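Local coordinates for protein putative isohexenylglutaconyl-CoA hydratase (PDB 4ZU2) that probably hydrates isohexenylglutaconyl-CoA in the breakdown of acyclic terpenes such as citronellate, as a crotonase-family enzyme, at residues Met31-Val36 with Ile70-Gly75; Ala74-Arg77 with Ala83-Thr86. One frame throughout, in Å; residues are numbered along the deposited sequence.

Overall arrangement
Both interactions use helix 70-76, which leaves the loop that in crotonase relatives supplies an oxyanion-hole N-H. Interaction 1 sets one flank of this helix against the start of helix 33-47 through a carboxylate; interaction 2 folds its end back onto helix 81-99 through a tyrosine ring. Their centres lie about 9 Å apart, on the same side of the chain's centre, with the contact centres about 20 and 25 Å from it. Ala74 and Gly75 belong to both. Met73 O and Tyr84 OH, 2.4 Å apart, probably form a hydrogen bond between the two contacts, although this distance is too short to be taken literally.

Interaction 1: Met31-Val36 with Ile70-Gly75; sequences MSLAMV and IKDMAG
Asp72 reaches from helix 70-76 to Ser32 and Leu33 at the start of helix 33-47, so this is a contact of a carboxylate with a helix N-terminus, within the crotonase fold. The hydrogen bonds carry it. Leu33 N gives its hydrogen to Asp72 OD2 at 3.1 Å, almost straight at 169°, and meets that oxygen nearly end-on to the C-O bond. Asp72 OD2 also accepts from a water at 2.7 Å, and that water in turn accepts from Ala34 N. One carboxylate oxygen thus serves two successive N-H groups of the first helical turn, the first directly and the second through water. Ser32, the N-cap residue, serves the third: with chi1 at 57° its OG stands between its own backbone N and carbonyl carbon and accepts from Met35 N at 2.9 Å. The backbone bond from Val36 N to Ser32 O then begins the regular helical pattern. A carboxylate here, if ionised as expected, would be stabilised by the partial positive charge of the helix N-terminus.

Van der Waals contact is slight, with 101 Å² buried in all, and it gathers round the same oxygen. Leu33, whose CB points at the other helix, also rests on Leu87 of helix 81-99. Ile70 is turned away, toward Phe254 of the second subunit. Asp69, just before the helix, accepts from Asp72 N through OD2 and makes a salt bridge to Lys71 NZ through OD1. Beside the main bond, Leu33 CB lies 3.5 Å and Ser32 CB 3.7 Å from Asp72 OD2.

Interaction 2: Ala74-Arg77 with Ala83-Thr86; sequences AGAR and AYRT
Ala76 sets its methyl group on the ring of Tyr84 where helix 70-76 turns back, through a short connection, into helix 81-99. This corner between two consecutive helices is tightest around the tyrosine. Ala76 CB sits over one ring face in a CH-pi contact, 3.9 Å from the Tyr84 ring centroid and 24° off its normal, displaced toward the hydroxyl-bearing end, with Tyr84 CZ 3.6 Å from Ala76 CB. Ala76 CB also meets Ala83 CB at 4.2 Å. Tyr84 has CG beside its backbone N (chi1 -76°), which carries the ring across to the end of the first helix. There Arg77 CG lies in the ring plane at its edge; its 2.9 Å separation from Tyr84 OH is too short to be trusted in detail. Arg77 N also comes near that hydroxyl, but at an angle too poor for a hydrogen bond.

The outer side is looser. Ala74 turns its CB away, and only its backbone O comes loosely near the tyrosine hydroxyl. The Arg77 guanidinium, its plane turned 52° from the ring, has Tyr84 OH some 4.0 Å over one face. It is directed instead to the second subunit, where NH1 bonds Val242 O and NH2 weakly bonds Thr251 OG1. With Tyr84 OH probably hydrogen-bonded to Met73 O, the two helix ends are held by methyl-ring and methyl-methyl packing, while the arginine's hydrogen bonds join this corner to the second subunit.

Interaction 1: Met31-Val36 with Ile70-Gly75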
loop_
_atom_site.group_PDB
_atom_site.type_symbol
_atom_site.label_atom_id
_atom_site.label_comp_id
_atom_site.label_asym_id
_atom_site.label_seq_id
_atom_site.Cartn_x
_atom_site.Cartn_y
_atom_site.Cartn_z
ATOM N N MET A 31 -27.550 -7.264 0.665
ATOM C CA MET A 31 -27.165 -8.648 0.904
ATOM C C MET A 31 -28.088 -9.229 1.911
ATOM O O MET A 31 -28.076 -8.834 3.055
ATOM C CB MET A 31 -25.792 -8.733 1.497
ATOM C CG MET A 31 -24.786 -8.212 0.588
ATOM S SD MET A 31 -23.475 -9.386 0.269
ATOM C CE MET A 31 -24.441 -10.787 -0.202
ATOM N N SER A 32 -28.901 -10.167 1.473
ATOM C CA SER A 32 -29.658 -10.912 2.381
ATOM C C SER A 32 -28.803 -12.102 2.806
ATOM O O SER A 32 -27.813 -12.432 2.185
ATOM C CB SER A 32 -30.945 -11.358 1.710
ATOM O OG SER A 32 -30.720 -12.108 0.518
ATOM N N LEU A 33 -29.256 -12.759 3.855
ATOM C CA LEU A 33 -28.709 -14.024 4.337
ATOM C C LEU A 33 -28.804 -15.077 3.214
ATOM O O LEU A 33 -27.850 -15.790 2.925
ATOM C CB LEU A 33 -29.555 -14.443 5.554
ATOM C CG LEU A 33 -29.007 -14.953 6.873
ATOM C CD1 LEU A 33 -30.134 -14.751 7.886
ATOM C CD2 LEU A 33 -28.603 -16.452 6.811
ATOM N N ALA A 34 -29.970 -15.141 2.567
ATOM C CA ALA A 34 -30.128 -15.947 1.337
ATOM C C ALA A 34 -29.108 -15.621 0.200
ATOM O O ALA A 34 -28.491 -16.526 -0.373
ATOM C CB ALA A 34 -31.545 -15.829 0.833
ATOM N N MET A 35 -28.901 -14.338 -0.096
ATOM C CA MET A 35 -27.977 -13.957 -1.162
ATOM C C MET A 35 -26.517 -14.363 -0.851
ATOM O O MET A 35 -25.850 -14.910 -1.690
ATOM C CB MET A 35 -28.072 -12.458 -1.433
ATOM C CG MET A 35 -27.121 -11.983 -2.511
ATOM S SD MET A 35 -27.417 -10.258 -2.822
ATOM C CE MET A 35 -25.913 -9.386 -2.911
ATOM N N VAL A 36 -26.042 -14.113 0.361
ATOM C CA VAL A 36 -24.714 -14.596 0.788
ATOM C C VAL A 36 -24.612 -16.118 0.625
ATOM O O VAL A 36 -23.609 -16.642 0.151
ATOM C CB VAL A 36 -24.427 -14.236 2.288
ATOM C CG1 VAL A 36 -23.071 -14.823 2.764
ATOM C CG2 VAL A 36 -24.438 -12.730 2.505
ATOM N N ILE A 70 -31.848 -5.005 5.844
ATOM C CA ILE A 70 -32.196 -4.555 7.216
ATOM C C ILE A 70 -33.215 -5.484 7.874
ATOM O O ILE A 70 -33.180 -5.675 9.077
ATOM C CB ILE A 70 -32.593 -3.024 7.307
ATOM C CG1 ILE A 70 -32.745 -2.531 8.778
ATOM C CG2 ILE A 70 -33.880 -2.755 6.559
ATOM C CD1 ILE A 70 -31.422 -2.433 9.657
ATOM N N LYS A 71 -34.064 -6.102 7.076
ATOM C CA LYS A 71 -35.061 -7.038 7.567
ATOM C C LYS A 71 -34.345 -8.169 8.244
ATOM O O LYS A 71 -34.680 -8.535 9.357
ATOM C CB LYS A 71 -35.924 -7.579 6.434
ATOM C CG LYS A 71 -36.789 -6.515 5.765
ATOM C CD LYS A 71 -37.599 -7.054 4.556
ATOM C CE LYS A 71 -36.703 -7.290 3.317
ATOM N NZ LYS A 71 -35.671 -6.210 2.990
ATOM N N ASP A 72 -33.324 -8.700 7.588
ATOM C CA ASP A 72 -32.600 -9.807 8.184
ATOM C C ASP A 72 -31.841 -9.381 9.430
ATOM O O ASP A 72 -31.761 -10.146 10.380
ATOM C CB ASP A 72 -31.705 -10.506 7.164
ATOM C CG ASP A 72 -32.497 -11.361 6.208
ATOM O OD1 ASP A 72 -33.727 -11.553 6.437
ATOM O OD2 ASP A 72 -31.895 -11.826 5.224
ATOM N N MET A 73 -31.325 -8.164 9.459
ATOM C CA MET A 73 -30.554 -7.727 10.641
ATOM C C MET A 73 -31.582 -7.543 11.785
ATOM O O MET A 73 -31.306 -7.787 12.950
ATOM C CB MET A 73 -29.765 -6.430 10.355
ATOM C CG MET A 73 -28.396 -6.291 11.103
ATOM S SD MET A 73 -26.961 -6.962 10.250
ATOM C CE MET A 73 -27.472 -8.633 9.796
ATOM N N ALA A 74 -32.793 -7.145 11.414
ATOM C CA ALA A 74 -33.814 -6.917 12.395
ATOM C C ALA A 74 -34.267 -8.279 12.963
ATOM O O ALA A 74 -34.342 -8.438 14.162
ATOM C CB ALA A 74 -35.019 -6.095 11.794
ATOM N N GLY A 75 -34.506 -9.259 12.098
ATOM C CA GLY A 75 -34.822 -10.614 12.528
ATOM C C GLY A 75 -33.849 -11.302 13.484
ATOM O O GLY A 75 -34.257 -12.172 14.242
HETATM O O HOH W 1 -32.378 -14.029 3.664
#

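Interaction 2: Ala74-Arg77 with Ala83-Thr86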
loop_
_atom_site.group_PDB
_atom_site.type_symbol
_atom_site.label_atom_id
_atom_site.label_comp_id
_atom_site.label_asym_id
_atom_site.label_seq_id
_atom_site.Cartn_x
_atom_site.Cartn_y
_atom_site.Cartn_z
ATOM N N ALA A 74 -32.793 -7.145 11.414
ATOM C CA ALA A 74 -33.814 -6.917 12.395
ATOM C C ALA A 74 -34.267 -8.279 12.963
ATOM O O ALA A 74 -34.342 -8.438 14.162
ATOM C CB ALA A 74 -35.019 -6.095 11.794
ATOM N N GLY A 75 -34.506 -9.259 12.098
ATOM C CA GLY A 75 -34.822 -10.614 12.528
ATOM C C GLY A 75 -33.849 -11.302 13.484
ATOM O O GLY A 75 -34.257 -12.172 14.242
ATOM N N ALA A 76 -32.568 -10.924 13.463
ATOM C CA ALA A 76 -31.563 -11.630 14.245
ATOM C C ALA A 76 -31.541 -11.225 15.715
ATOM O O ALA A 76 -31.014 -11.951 16.553
ATOM C CB ALA A 76 -30.151 -11.454 13.606
ATOM N N ARG A 77 -32.105 -10.071 16.049
ATOM C CA ARG A 77 -32.110 -9.664 17.455
ATOM C C ARG A 77 -32.854 -10.690 18.294
ATOM O O ARG A 77 -32.525 -10.869 19.443
ATOM C CB ARG A 77 -32.795 -8.345 17.666
ATOM C CG ARG A 77 -31.965 -7.203 17.278
ATOM C CD ARG A 77 -32.153 -6.080 18.166
ATOM N NE ARG A 77 -31.470 -4.937 17.614
ATOM C CZ ARG A 77 -30.201 -4.626 17.850
ATOM N NH1 ARG A 77 -29.426 -5.376 18.653
ATOM N NH2 ARG A 77 -29.719 -3.531 17.282
ATOM N N ALA A 83 -26.211 -14.915 17.051
ATOM C CA ALA A 83 -26.720 -14.905 15.680
ATOM C C ALA A 83 -25.989 -13.837 14.925
ATOM O O ALA A 83 -25.655 -14.024 13.747
ATOM C CB ALA A 83 -28.274 -14.640 15.629
ATOM N N TYR A 84 -25.777 -12.686 15.571
ATOM C CA TYR A 84 -25.037 -11.625 14.912
ATOM C C TYR A 84 -23.625 -12.106 14.552
ATOM O O TYR A 84 -23.179 -11.861 13.460
ATOM C CB TYR A 84 -25.063 -10.328 15.746
ATOM C CG TYR A 84 -26.418 -9.656 15.607
ATOM C CD1 TYR A 84 -26.806 -9.092 14.393
ATOM C CD2 TYR A 84 -27.336 -9.645 16.654
ATOM C CE1 TYR A 84 -28.063 -8.506 14.234
ATOM C CE2 TYR A 84 -28.595 -9.073 16.493
ATOM C CZ TYR A 84 -28.950 -8.517 15.275
ATOM O OH TYR A 84 -30.169 -7.927 15.102
ATOM N N ARG A 85 -22.957 -12.822 15.470
ATOM C CA ARG A 85 -21.591 -13.324 15.264
ATOM C C ARG A 85 -21.516 -14.306 14.103
ATOM O O ARG A 85 -20.709 -14.147 13.179
ATOM C CB ARG A 85 -21.077 -13.980 16.562
ATOM C CG ARG A 85 -19.643 -14.353 16.660
ATOM C CD ARG A 85 -19.327 -15.115 18.010
ATOM N NE ARG A 85 -20.002 -16.410 18.137
ATOM C CZ ARG A 85 -19.822 -17.456 17.325
ATOM N NH1 ARG A 85 -18.968 -17.410 16.305
ATOM N NH2 ARG A 85 -20.471 -18.575 17.549
ATOM N N THR A 86 -22.379 -15.305 14.119
ATOM C CA THR A 86 -22.319 -16.400 13.150
ATOM C C THR A 86 -22.655 -15.961 11.722
ATOM O O THR A 86 -22.038 -16.412 10.758
ATOM C CB THR A 86 -23.285 -17.520 13.561
ATOM O OG1 THR A 86 -22.732 -18.255 14.637
ATOM C CG2 THR A 86 -23.501 -18.453 12.470
#